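Local coordinates for protein 2''-aminoglycoside nucleotidyltransferase (PDB 4WQK) that adenylates the 2''-hydroxyl group of kanamycin, gentamicin and related aminoglycoside antibiotics in a magnesium-dependent reaction that makes bacteria resistant to them, at residues Thr4-Leu9 with Gly82-Asp87; Leu22-Gly27 with Gly56-Ile61; Trp30-Arg35 with Asn124-Ile129; Ile46-Pro51 with Leu86-Ala91. All coordinates share one frame; numbering follows the deposited sequence. Where two conformers were deposited one is given.

Contact 1 (Thr4-Leu9 with Gly82-Asp87); sequences TTQVTL and GDELLD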
loop_
_atom_site.group_PDB
_atom_site.type_symbol
_atom_site.label_atom_id
_atom_site.label_comp_id
_atom_site.label_asym_id
_atom_site.label_seq_id
_atom_site.Cartn_x
_atom_site.Cartn_y
_atom_site.Cartn_z
ATOM N N THR A 4 18.651 3.823 -7.205
ATOM C CA THR A 4 17.420 3.146 -7.591
ATOM C C THR A 4 17.219 1.927 -6.709
ATOM O O THR A 4 16.584 0.963 -7.104
ATOM C CB THR A 4 17.456 2.722 -9.059
ATOM O OG1 THR A 4 18.609 1.895 -9.273
ATOM C CG2 THR A 4 17.566 3.962 -9.953
ATOM N N THR A 5 17.789 1.981 -5.516
ATOM C CA THR A 5 17.727 0.874 -4.578
ATOM C C THR A 5 16.302 0.366 -4.340
ATOM O O THR A 5 16.058 -0.848 -4.430
ATOM C CB THR A 5 18.389 1.282 -3.243
ATOM O OG1 THR A 5 19.750 1.592 -3.503
ATOM C CG2 THR A 5 18.342 0.155 -2.200
ATOM N N GLN A 6 15.329 1.240 -4.059
ATOM C CA GLN A 6 13.987 0.760 -3.750
ATOM C C GLN A 6 13.312 0.160 -4.978
ATOM O O GLN A 6 12.619 -0.842 -4.858
ATOM C CB GLN A 6 13.081 1.866 -3.172
ATOM C CG GLN A 6 13.405 2.182 -1.747
ATOM C CD GLN A 6 12.529 3.287 -1.205
ATOM O OE1 GLN A 6 11.732 3.884 -1.937
ATOM N NE2 GLN A 6 12.702 3.593 0.078
ATOM N N VAL A 7 13.513 0.768 -6.148
ATOM C CA VAL A 7 12.911 0.229 -7.381
ATOM C C VAL A 7 13.462 -1.171 -7.638
ATOM O O VAL A 7 12.686 -2.114 -7.879
ATOM C CB VAL A 7 13.172 1.128 -8.605
ATOM C CG1 VAL A 7 12.809 0.397 -9.911
ATOM C CG2 VAL A 7 12.327 2.408 -8.503
ATOM N N THR A 8 14.771 -1.332 -7.505
ATOM C CA THR A 8 15.391 -2.632 -7.756
ATOM C C THR A 8 14.847 -3.646 -6.749
ATOM O O THR A 8 14.508 -4.789 -7.111
ATOM C CB THR A 8 16.911 -2.545 -7.658
ATOM O OG1 THR A 8 17.397 -1.673 -8.688
ATOM C CG2 THR A 8 17.521 -3.914 -7.851
ATOM N N LEU A 9 14.670 -3.233 -5.481
ATOM C CA LEU A 9 14.137 -4.130 -4.466
ATOM C C LEU A 9 12.685 -4.511 -4.710
ATOM O O LEU A 9 12.307 -5.687 -4.567
ATOM C CB LEU A 9 14.304 -3.496 -3.072
ATOM C CG LEU A 9 13.751 -4.379 -1.948
ATOM C CD1 LEU A 9 14.511 -5.703 -1.848
ATOM C CD2 LEU A 9 13.915 -3.591 -0.642
ATOM N N GLY A 82 18.450 -5.178 3.796
ATOM C CA GLY A 82 19.524 -4.208 3.706
ATOM C C GLY A 82 19.143 -2.952 4.473
ATOM O O GLY A 82 18.719 -3.034 5.632
ATOM N N ASP A 83 19.224 -1.805 3.809
ATOM C CA ASP A 83 18.916 -0.523 4.439
ATOM C C ASP A 83 17.458 -0.134 4.230
ATOM O O ASP A 83 17.045 0.955 4.629
ATOM C CB ASP A 83 19.814 0.588 3.881
ATOM C CG ASP A 83 21.260 0.428 4.280
ATOM O OD1 ASP A 83 21.518 -0.003 5.429
ATOM O OD2 ASP A 83 22.141 0.756 3.450
ATOM N N GLU A 84 16.673 -1.011 3.604
ATOM C CA GLU A 84 15.292 -0.667 3.268
ATOM C C GLU A 84 14.247 -1.349 4.143
ATOM O O GLU A 84 14.424 -2.465 4.597
ATOM C CB GLU A 84 14.994 -0.975 1.780
ATOM C CG GLU A 84 15.917 -0.272 0.782
ATOM C CD GLU A 84 15.839 1.244 0.849
ATOM O OE1 GLU A 84 14.809 1.794 1.307
ATOM O OE2 GLU A 84 16.824 1.900 0.454
ATOM N N LEU A 85 13.164 -0.620 4.361
ATOM C CA LEU A 85 12.061 -1.070 5.198
ATOM C C LEU A 85 10.847 -1.421 4.358
ATOM O O LEU A 85 10.496 -0.707 3.421
ATOM C CB LEU A 85 11.688 0.011 6.223
ATOM C CG LEU A 85 12.164 -0.102 7.676
ATOM C CD1 LEU A 85 13.282 -1.123 7.873
ATOM C CD2 LEU A 85 12.588 1.266 8.179
ATOM N N LEU A 86 10.233 -2.545 4.700
ATOM C CA LEU A 86 8.965 -2.979 4.135
ATOM C C LEU A 86 7.868 -2.902 5.192
ATOM O O LEU A 86 7.981 -3.527 6.260
ATOM C CB LEU A 86 9.040 -4.424 3.655
ATOM C CG LEU A 86 10.132 -4.843 2.695
ATOM C CD1 LEU A 86 9.838 -6.271 2.269
ATOM C CD2 LEU A 86 10.125 -3.881 1.527
ATOM N N ASP A 87 6.790 -2.210 4.869
ATOM C CA ASP A 87 5.664 -2.034 5.817
ATOM C C ASP A 87 4.513 -2.866 5.272
ATOM O O ASP A 87 3.898 -2.483 4.280
ATOM C CB ASP A 87 5.318 -0.547 5.908
ATOM C CG ASP A 87 4.170 -0.242 6.860
ATOM O OD1 ASP A 87 3.532 -1.162 7.382
ATOM O OD2 ASP A 87 3.909 0.972 7.064
#
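E84 carries this contact, meeting T5, Q6 and L9 with different parts of its side chain. The tightest part is polar. NE2 of Q6 gives a hydrogen bond to OE1 of E84 at 3.0 Å, nearly straight with 165° at the hydrogen. The carboxylate oxygen lies in the amide plane of Q6, yet the amide reaches it from above the carboxylate plane, the two flat groups being almost perpendicular. CG of Q6 also presses on OE1 of E84 at 3.4 Å, so the same oxygen has an aliphatic neighbour beside its polar one. The bend in the E84 chain (chi2 -61°) brings the acid to Q6 while its CB stays 3.7 Å from CD2 of L9. The Q6 amide is further fixed because its OE1 accepts from W30 NE1 and its NE2 also reaches the carbonyl O of H43.

This is helix-on-sheet packing within the N-terminal domain of the nucleotidyltransferase fold: helix 5-19 approaches strand 84-93 with local axes 10.1 Å apart and 52° between their directions. Further along that strand, D87 binds a magnesium ion through OD2.

Towards the domain interior the packing slackens: CD2 of L9 and CD2 of L86 are 4.4 Å apart, and both residues also rest on I46 and I81. The solvent side is thinner rather than looser, for exposed T5 meets E84 chiefly through its methyl group, whose CG2 lies 3.5 Å from OE2 of E84, an apolar touch on a charged atom.

Contact 2 (Leu22-Gly27 with Gly56-Ile61); sequences LPLWIG and GELEAI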
loop_
_atom_site.group_PDB
_atom_site.type_symbol
_atom_site.label_atom_id
_atom_site.label_comp_id
_atom_site.label_asym_id
_atom_site.label_seq_id
_atom_site.Cartn_x
_atom_site.Cartn_y
_atom_site.Cartn_z
ATOM N N LEU A 22 2.041 -15.653 -5.999
ATOM C CA LEU A 22 1.647 -14.921 -4.793
ATOM C C LEU A 22 1.358 -13.489 -5.198
ATOM O O LEU A 22 2.290 -12.764 -5.571
ATOM C CB LEU A 22 2.758 -14.953 -3.756
ATOM C CG LEU A 22 2.442 -14.121 -2.528
ATOM C CD1 LEU A 22 1.356 -14.837 -1.713
ATOM C CD2 LEU A 22 3.743 -13.955 -1.721
ATOM N N PRO A 23 0.082 -13.096 -5.254
ATOM C CA PRO A 23 -0.171 -11.678 -5.585
ATOM C C PRO A 23 0.230 -10.770 -4.412
ATOM O O PRO A 23 0.036 -11.124 -3.252
ATOM C CB PRO A 23 -1.687 -11.642 -5.834
ATOM C CG PRO A 23 -2.218 -12.723 -4.879
ATOM C CD PRO A 23 -1.148 -13.840 -4.917
ATOM N N LEU A 24 0.810 -9.604 -4.716
ATOM C CA LEU A 24 1.144 -8.607 -3.708
ATOM C C LEU A 24 0.762 -7.265 -4.296
ATOM O O LEU A 24 0.974 -7.039 -5.497
ATOM C CB LEU A 24 2.636 -8.596 -3.360
ATOM C CG LEU A 24 3.225 -9.874 -2.738
ATOM C CD1 LEU A 24 4.747 -9.689 -2.671
ATOM C CD2 LEU A 24 2.633 -10.109 -1.341
ATOM N N TRP A 25 0.232 -6.390 -3.449
ATOM C CA TRP A 25 -0.161 -5.045 -3.899
ATOM C C TRP A 25 0.764 -4.012 -3.290
ATOM O O TRP A 25 0.967 -3.995 -2.072
ATOM C CB TRP A 25 -1.604 -4.732 -3.499
ATOM C CG TRP A 25 -2.607 -5.543 -4.286
ATOM C CD1 TRP A 25 -3.322 -5.120 -5.367
ATOM C CD2 TRP A 25 -3.001 -6.908 -4.032
ATOM N NE1 TRP A 25 -4.111 -6.158 -5.848
ATOM C CE2 TRP A 25 -3.918 -7.263 -5.058
ATOM C CE3 TRP A 25 -2.652 -7.851 -3.057
ATOM C CZ2 TRP A 25 -4.527 -8.525 -5.116
ATOM C CZ3 TRP A 25 -3.245 -9.123 -3.139
ATOM C CH2 TRP A 25 -4.159 -9.427 -4.160
ATOM N N ILE A 26 1.328 -3.167 -4.134
ATOM C CA ILE A 26 2.014 -1.981 -3.592
ATOM C C ILE A 26 0.996 -1.072 -2.972
ATOM O O ILE A 26 -0.070 -0.820 -3.548
ATOM C CB ILE A 26 2.784 -1.248 -4.711
ATOM C CG1 ILE A 26 3.673 -2.229 -5.494
ATOM C CG2 ILE A 26 3.556 -0.016 -4.173
ATOM C CD1 ILE A 26 4.689 -2.838 -4.652
ATOM N N GLY A 27 1.341 -0.530 -1.785
ATOM C CA GLY A 27 0.478 0.374 -1.034
ATOM C C GLY A 27 1.110 1.737 -0.815
ATOM O O GLY A 27 2.236 1.974 -1.268
ATOM N N GLY A 56 3.438 -16.670 5.388
ATOM C CA GLY A 56 4.686 -17.407 5.421
ATOM C C GLY A 56 5.462 -17.320 4.107
ATOM O O GLY A 56 6.705 -17.352 4.097
ATOM N N GLU A 57 4.732 -17.201 2.990
ATOM C CA GLU A 57 5.389 -17.140 1.687
ATOM C C GLU A 57 6.042 -15.785 1.514
ATOM O O GLU A 57 7.136 -15.703 0.940
ATOM C CB GLU A 57 4.399 -17.411 0.552
ATOM C CG GLU A 57 3.806 -18.841 0.634
ATOM C CD GLU A 57 2.828 -19.108 -0.482
ATOM O OE1 GLU A 57 3.252 -18.931 -1.652
ATOM O OE2 GLU A 57 1.667 -19.495 -0.183
ATOM N N LEU A 58 5.386 -14.715 1.982
ATOM C CA LEU A 58 6.042 -13.405 1.930
ATOM C C LEU A 58 7.265 -13.392 2.844
ATOM O O LEU A 58 8.323 -12.878 2.444
ATOM C CB LEU A 58 5.062 -12.291 2.290
ATOM C CG LEU A 58 5.687 -10.898 2.317
ATOM C CD1 LEU A 58 6.291 -10.532 0.980
ATOM C CD2 LEU A 58 4.611 -9.853 2.731
ATOM N N GLU A 59 7.160 -13.986 4.023
ATOM C CA GLU A 59 8.314 -14.014 4.917
ATOM C C GLU A 59 9.463 -14.802 4.247
ATOM O O GLU A 59 10.626 -14.451 4.392
ATOM C CB GLU A 59 7.963 -14.617 6.287
ATOM C CG GLU A 59 7.038 -13.724 7.130
ATOM C CD GLU A 59 6.928 -14.194 8.586
ATOM O OE1 GLU A 59 7.762 -15.009 9.056
ATOM O OE2 GLU A 59 6.022 -13.730 9.309
ATOM N N ALA A 60 9.126 -15.847 3.503
ATOM C CA ALA A 60 10.167 -16.619 2.832
ATOM C C ALA A 60 10.863 -15.782 1.753
ATOM O O ALA A 60 12.080 -15.912 1.569
ATOM C CB ALA A 60 9.577 -17.916 2.230
ATOM N N ILE A 61 10.103 -14.942 1.045
ATOM C CA ILE A 61 10.707 -14.051 0.061
ATOM C C ILE A 61 11.682 -13.102 0.752
ATOM O O ILE A 61 12.834 -12.935 0.313
ATOM C CB ILE A 61 9.626 -13.283 -0.698
ATOM C CG1 ILE A 61 8.874 -14.248 -1.639
ATOM C CG2 ILE A 61 10.227 -12.080 -1.443
ATOM C CD1 ILE A 61 7.603 -13.622 -2.209
#
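L22 meets the side chain of E57, whose carboxylate is the flat group here, at the aliphatic root and not at a face or edge of the acid: CD2 of L22 lies 4.2 Å from CB of E57. The E57 chain then runs extended beyond CG and delivers its acid to R54, with which OE2 forms a salt bridge. What joins the segments is van der Waals packing of aliphatic groups.

The distances place one methyl at its middle. CD2 of L22 sits 3.9 Å from CD1 of I61 and 4.1 Å from the backbone N of L58, so it rests on the helix surface against one turn of the helix, touching residues 57, 58 and 61. It gets there because CG of L22 is anti to the backbone N (chi1 176°), directing the branched end at the helix; L22 and I61 then meet at a slant. A second, separate touch joins CD1 of L24 to CD1 of L58 at 4.1 Å, again a methyl against a methyl. All these separations are ordinary van der Waals distances, without evidence of strain, and the four hydrophobic residues are buried.

The contact is thus hydrophobic packing of the approach to strand 25-27 on helix 55-64, the L58 side chain lying about 13 Å from a bound magnesium ion. Helix 5-19 closes in on the same cluster, with A17 touching both L24 and I61, while F50 of strand 46-51 lies against both L24 and L58.

Contact 3 (Trp30-Arg35 with Asn124-Ile129); sequences WAIDAR and NSWEAI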
loop_
_atom_site.group_PDB
_atom_site.type_symbol
_atom_site.label_atom_id
_atom_site.label_comp_id
_atom_site.label_asym_id
_atom_site.label_seq_id
_atom_site.Cartn_x
_atom_site.Cartn_y
_atom_site.Cartn_z
ATOM N N TRP A 30 4.301 4.577 -2.571
ATOM C CA TRP A 30 4.714 3.916 -3.807
ATOM C C TRP A 30 3.511 3.526 -4.684
ATOM O O TRP A 30 3.640 3.504 -5.901
ATOM C CB TRP A 30 5.568 2.670 -3.501
ATOM C CG TRP A 30 7.039 2.962 -3.587
ATOM C CD1 TRP A 30 7.924 2.989 -2.559
ATOM C CD2 TRP A 30 7.766 3.307 -4.768
ATOM N NE1 TRP A 30 9.183 3.300 -3.038
ATOM C CE2 TRP A 30 9.117 3.485 -4.393
ATOM C CE3 TRP A 30 7.410 3.452 -6.108
ATOM C CZ2 TRP A 30 10.118 3.847 -5.317
ATOM C CZ3 TRP A 30 8.388 3.809 -7.024
ATOM C CH2 TRP A 30 9.735 4.008 -6.620
ATOM N N ALA A 31 2.347 3.258 -4.071
ATOM C CA ALA A 31 1.159 2.919 -4.879
ATOM C C ALA A 31 0.686 4.121 -5.662
ATOM O O ALA A 31 0.240 4.008 -6.848
ATOM C CB ALA A 31 0.022 2.409 -4.027
ATOM N N ILE A 32 0.764 5.303 -5.034
ATOM C CA ILE A 32 0.438 6.547 -5.733
ATOM C C ILE A 32 1.368 6.737 -6.951
ATOM O O ILE A 32 0.898 6.986 -8.059
ATOM C CB ILE A 32 0.540 7.767 -4.778
ATOM C CG1 ILE A 32 -0.480 7.591 -3.638
ATOM C CG2 ILE A 32 0.360 9.101 -5.535
ATOM C CD1 ILE A 32 -0.321 8.621 -2.524
ATOM N N ASP A 33 2.670 6.577 -6.744
ATOM C CA ASP A 33 3.629 6.769 -7.839
ATOM C C ASP A 33 3.447 5.691 -8.898
ATOM O O ASP A 33 3.564 6.007 -10.090
ATOM C CB ASP A 33 5.063 6.767 -7.309
ATOM C CG ASP A 33 5.439 8.081 -6.636
ATOM O OD1 ASP A 33 4.555 8.976 -6.414
ATOM O OD2 ASP A 33 6.645 8.251 -6.331
ATOM N N ALA A 34 3.123 4.471 -8.466
ATOM C CA ALA A 34 2.901 3.387 -9.434
ATOM C C ALA A 34 1.668 3.687 -10.310
ATOM O O ALA A 34 1.716 3.531 -11.539
ATOM C CB ALA A 34 2.790 2.095 -8.720
ATOM N N ARG A 35 0.557 4.102 -9.693
ATOM C CA ARG A 35 -0.626 4.417 -10.475
ATOM C C ARG A 35 -0.378 5.595 -11.396
ATOM O O ARG A 35 -0.927 5.675 -12.519
ATOM C CB ARG A 35 -1.818 4.732 -9.551
ATOM C CG ARG A 35 -2.375 3.475 -8.936
ATOM C CD ARG A 35 -3.688 3.702 -8.180
ATOM N NE ARG A 35 -4.153 2.382 -7.794
ATOM C CZ ARG A 35 -4.911 1.598 -8.554
ATOM N NH1 ARG A 35 -5.360 2.029 -9.741
ATOM N NH2 ARG A 35 -5.223 0.379 -8.123
ATOM N N ASN A 124 -2.813 -1.102 -4.526
ATOM C CA ASN A 124 -4.095 -0.865 -3.891
ATOM C C ASN A 124 -4.837 0.252 -4.637
ATOM O O ASN A 124 -4.217 1.124 -5.271
ATOM C CB ASN A 124 -3.891 -0.502 -2.419
ATOM C CG ASN A 124 -3.407 -1.681 -1.627
ATOM O OD1 ASN A 124 -2.355 -1.643 -0.994
ATOM N ND2 ASN A 124 -4.172 -2.771 -1.677
ATOM N N SER A 125 -6.152 0.251 -4.527
ATOM C CA SER A 125 -6.982 1.231 -5.213
ATOM C C SER A 125 -6.795 2.650 -4.657
ATOM O O SER A 125 -6.337 2.840 -3.525
ATOM C CB SER A 125 -8.437 0.834 -5.083
ATOM O OG SER A 125 -8.818 0.972 -3.704
ATOM N N TRP A 126 -7.112 3.643 -5.481
ATOM C CA TRP A 126 -7.106 5.017 -4.982
ATOM C C TRP A 126 -7.983 5.140 -3.750
ATOM O O TRP A 126 -7.588 5.848 -2.802
ATOM C CB TRP A 126 -7.597 6.014 -6.044
ATOM C CG TRP A 126 -6.661 6.282 -7.176
ATOM C CD1 TRP A 126 -6.909 6.067 -8.507
ATOM C CD2 TRP A 126 -5.378 6.907 -7.099
ATOM N NE1 TRP A 126 -5.837 6.499 -9.253
ATOM C CE2 TRP A 126 -4.885 7.015 -8.406
ATOM C CE3 TRP A 126 -4.585 7.377 -6.050
ATOM C CZ2 TRP A 126 -3.628 7.586 -8.690
ATOM C CZ3 TRP A 126 -3.360 7.940 -6.331
ATOM C CH2 TRP A 126 -2.871 8.003 -7.635
ATOM N N GLU A 127 -9.150 4.502 -3.734
ATOM C CA GLU A 127 -10.033 4.649 -2.565
ATOM C C GLU A 127 -9.359 4.098 -1.305
ATOM O O GLU A 127 -9.481 4.708 -0.231
ATOM C CB GLU A 127 -11.363 3.932 -2.845
ATOM C CG GLU A 127 -12.197 4.601 -3.899
ATOM C CD GLU A 127 -11.831 4.190 -5.370
ATOM O OE1 GLU A 127 -10.780 3.544 -5.706
ATOM O OE2 GLU A 127 -12.642 4.548 -6.249
ATOM N N ALA A 128 -8.666 2.962 -1.418
ATOM C CA ALA A 128 -7.937 2.407 -0.280
ATOM C C ALA A 128 -6.796 3.294 0.174
ATOM O O ALA A 128 -6.559 3.446 1.378
ATOM C CB ALA A 128 -7.408 0.984 -0.618
ATOM N N ILE A 129 -6.079 3.856 -0.793
ATOM C CA ILE A 129 -4.971 4.763 -0.498
ATOM C C ILE A 129 -5.480 5.970 0.288
ATOM O O ILE A 129 -4.939 6.360 1.352
ATOM C CB ILE A 129 -4.281 5.192 -1.804
ATOM C CG1 ILE A 129 -3.586 3.994 -2.434
ATOM C CG2 ILE A 129 -3.307 6.360 -1.590
ATOM C CD1 ILE A 129 -3.116 4.264 -3.886
#
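The R35 chain runs counter to the W126 side chain, laid over one face of the indole. CD of R35 stands 3.6 Å from the centroid of the five-membered ring and 14° off its normal, a CH-pi contact, while CB of R35 packs 3.5 Å from CZ2 of W126. The arginine is extended from CG to NE (chi3 174°), which carries the guanidinium past the indole to N124. Turned 50° from the ring, the guanidinium does not stack flat but points its edge at the backbone: NE of R35 donates to the carbonyl O of N124 at 2.8 Å, and NH2 adds a weak bond to that oxygen. I32 meets W126 at about a right angle, its CG2 in the ring plane at the indole edge. CD1 of I129 packs on CB of A31 at 3.6 Å, and CG2 of I129 lies 3.7 Å from CG1 of I32. S125 N-caps the second helix, OG accepting from N of A128.

The contact ties the two domains together, packing helix 28-36 of the N-terminal domain on the start of helix 126-139 of the C-terminal one. E113 forms a salt bridge with NH2 of R35, and helix 147-160 packs on W126 through A156, S159 and L160.

Contact 4 (Ile46-Pro51 with Leu86-Ala91); sequences IDLTFP and LDCEPA. With MG (magnesium ion), chain B; GOL (glycerol), chain L.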
loop_
_atom_site.group_PDB
_atom_site.type_symbol
_atom_site.label_atom_id
_atom_site.label_comp_id
_atom_site.label_asym_id
_atom_site.label_seq_id
_atom_site.Cartn_x
_atom_site.Cartn_y
_atom_site.Cartn_z
ATOM N N ILE A 46 8.724 0.914 1.668
ATOM C CA ILE A 46 7.875 0.313 0.664
ATOM C C ILE A 46 6.703 -0.345 1.399
ATOM O O ILE A 46 6.928 -1.200 2.234
ATOM C CB ILE A 46 8.606 -0.759 -0.148
ATOM C CG1 ILE A 46 9.798 -0.138 -0.890
ATOM C CG2 ILE A 46 7.700 -1.402 -1.176
ATOM C CD1 ILE A 46 10.864 -1.153 -1.180
ATOM N N ASP A 47 5.481 0.053 1.074
ATOM C CA ASP A 47 4.294 -0.559 1.689
ATOM C C ASP A 47 3.756 -1.664 0.804
ATOM O O ASP A 47 3.590 -1.483 -0.412
ATOM C CB ASP A 47 3.221 0.485 1.942
ATOM C CG ASP A 47 3.716 1.575 2.905
ATOM O OD1 ASP A 47 3.617 1.417 4.127
ATOM O OD2 ASP A 47 4.260 2.590 2.456
ATOM N N LEU A 48 3.468 -2.811 1.423
ATOM C CA LEU A 48 2.928 -3.947 0.677
ATOM C C LEU A 48 1.696 -4.463 1.355
ATOM O O LEU A 48 1.627 -4.526 2.587
ATOM C CB LEU A 48 3.925 -5.121 0.614
ATOM C CG LEU A 48 5.269 -4.829 -0.049
ATOM C CD1 LEU A 48 6.253 -5.979 0.163
ATOM C CD2 LEU A 48 5.064 -4.587 -1.566
ATOM N N THR A 49 0.738 -4.881 0.531
ATOM C CA THR A 49 -0.446 -5.571 1.015
ATOM C C THR A 49 -0.353 -7.021 0.505
ATOM O O THR A 49 -0.119 -7.254 -0.677
ATOM C CB THR A 49 -1.716 -4.892 0.511
ATOM O OG1 THR A 49 -1.762 -3.539 0.996
ATOM C CG2 THR A 49 -2.938 -5.631 1.039
ATOM N N PHE A 50 -0.546 -7.985 1.404
ATOM C CA PHE A 50 -0.300 -9.400 1.052
ATOM C C PHE A 50 -1.489 -10.276 1.493
ATOM O O PHE A 50 -2.168 -9.945 2.462
ATOM C CB PHE A 50 0.986 -9.924 1.725
ATOM C CG PHE A 50 0.928 -9.926 3.236
ATOM C CD1 PHE A 50 1.285 -8.783 4.009
ATOM C CD2 PHE A 50 0.494 -11.059 3.934
ATOM C CE1 PHE A 50 1.214 -8.764 5.393
ATOM C CE2 PHE A 50 0.428 -11.036 5.318
ATOM C CZ PHE A 50 0.791 -9.906 6.061
ATOM N N PRO A 51 -1.687 -11.421 0.817
ATOM C CA PRO A 51 -2.730 -12.351 1.279
ATOM C C PRO A 51 -2.439 -12.867 2.684
ATOM O O PRO A 51 -1.414 -13.520 2.929
ATOM C CB PRO A 51 -2.662 -13.483 0.240
ATOM C CG PRO A 51 -2.130 -12.814 -0.977
ATOM C CD PRO A 51 -1.084 -11.836 -0.466
ATOM N N LEU A 86 10.233 -2.545 4.700
ATOM C CA LEU A 86 8.965 -2.979 4.135
ATOM C C LEU A 86 7.868 -2.902 5.192
ATOM O O LEU A 86 7.981 -3.527 6.260
ATOM C CB LEU A 86 9.040 -4.424 3.655
ATOM C CG LEU A 86 10.132 -4.843 2.695
ATOM C CD1 LEU A 86 9.838 -6.271 2.269
ATOM C CD2 LEU A 86 10.125 -3.881 1.527
ATOM N N ASP A 87 6.790 -2.210 4.869
ATOM C CA ASP A 87 5.664 -2.034 5.817
ATOM C C ASP A 87 4.513 -2.866 5.272
ATOM O O ASP A 87 3.898 -2.483 4.280
ATOM C CB ASP A 87 5.318 -0.547 5.908
ATOM C CG ASP A 87 4.170 -0.242 6.860
ATOM O OD1 ASP A 87 3.532 -1.162 7.382
ATOM O OD2 ASP A 87 3.909 0.972 7.064
ATOM N N CYS A 88 4.261 -4.017 5.893
ATOM C CA CYS A 88 3.448 -5.041 5.283
ATOM C C CYS A 88 2.115 -5.238 6.014
ATOM O O CYS A 88 2.121 -5.396 7.233
ATOM C CB CYS A 88 4.217 -6.362 5.295
ATOM S SG CYS A 88 5.733 -6.311 4.346
ATOM N N GLU A 89 0.994 -5.204 5.290
ATOM C CA GLU A 89 -0.288 -5.460 5.934
ATOM C C GLU A 89 -1.105 -6.515 5.184
ATOM O O GLU A 89 -1.066 -6.591 3.946
ATOM C CB GLU A 89 -1.094 -4.164 6.073
ATOM C CG GLU A 89 -1.504 -3.491 4.799
ATOM C CD GLU A 89 -2.486 -2.331 5.062
ATOM O OE1 GLU A 89 -3.301 -2.438 5.987
ATOM O OE2 GLU A 89 -2.432 -1.314 4.361
ATOM N N PRO A 90 -1.845 -7.330 5.938
ATOM C CA PRO A 90 -2.619 -8.407 5.301
ATOM C C PRO A 90 -3.918 -7.905 4.682
ATOM O O PRO A 90 -4.534 -6.914 5.136
ATOM C CB PRO A 90 -2.938 -9.353 6.460
ATOM C CG PRO A 90 -2.990 -8.431 7.670
ATOM C CD PRO A 90 -1.860 -7.424 7.408
ATOM N N ALA A 91 -4.332 -8.625 3.639
ATOM C CA ALA A 91 -5.692 -8.530 3.112
ATOM C C ALA A 91 -6.247 -9.950 3.123
ATOM O O ALA A 91 -5.498 -10.919 3.026
ATOM C CB ALA A 91 -5.710 -7.947 1.728
HETATM MG MG MG B . 5.317 3.928 3.558
HETATM C C1 GOL L . -0.333 2.341 7.835
HETATM O O1 GOL L . -0.896 1.687 8.948
HETATM C C2 GOL L . -0.194 1.287 6.746
HETATM O O2 GOL L . -1.413 1.074 6.044
HETATM C C3 GOL L . 0.919 1.697 5.801
HETATM O O3 GOL L . 1.558 0.513 5.379
HETATM O O HOH W 1 -0.157 -1.521 2.379
HETATM O O HOH W 2 3.537 5.329 2.692
HETATM O O HOH W 3 3.808 4.276 4.512
HETATM O O HOH W 4 6.094 5.535 4.445
HETATM O O HOH W 5 6.055 4.441 1.426
#
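I46 to P51 and L86 to A91 pair in register as parallel strands, D47 beside D87 and T49 beside E89. The backbone evidence is a ladder of five hydrogen bonds, in which N of D87, E89 and A91 donate to O of I46, L48 and F50, while N of L48 and F50 donate to O of D87 and E89.

Metal chemistry occupies the face bearing both aspartates; such acids on neighbouring strands form the catalytic core of the nucleotidyltransferase fold. OD2 of D47 binds one magnesium ion at 2.0 Å, with four waters and D45 completing its shell. OD1 of D47 and OD2 of D87 are only 3.0 Å apart because both bind a second magnesium ion, which D45 also helps to hold; D87 is the inferred proton acceptor. A glycerol, probably from the crystallisation liquor, donates from O3 to OD1 of D47 at 2.6 Å. A water donates to OG1 of T49 at 2.9 Å and to OE2 of E89, bridging the strands; OG1 of T49 also bonds N124.

Apolar packing fills the other face. CG of F50 sits between backbone N and carbonyl carbon (chi1 63°), carrying the ring across to the partner strand: CA of P90 makes a CH-pi contact over one face, 3.8 Å from the ring centroid, and C of C88 is at the edge. CB of I46 and CD2 of L86 pack at 3.9 Å.

Strand 46-51 is flanked by strand 25-27, and strand 84-93 by strand 76-81. Helices 5-19 and 55-64 pack on the apolar face, L9 against I46 and L58 against both F50 and C88.

In the fold
Contact 4 is the central strand pairing of the N-terminal domain, and its polar face carries the metal ligands. Contacts 1 and 2 place helices on this same sheet: contact 1 shares L86 and D87 with contact 4 and ends near solvent at T5, whereas contact 2 is almost entirely aliphatic and has no polar bond across it. Contact 3 differs in joining the two domains, using an arginine on an indole and a backbone carbonyl. All four are largely buried. They also interlock: side chains of contact 3 are bonded to contacts 1 and 4, O of I26 in contact 2 is linked to N of N124 in contact 3, and the backbone of 22-27 pairs with 46-51 through W25 and G27.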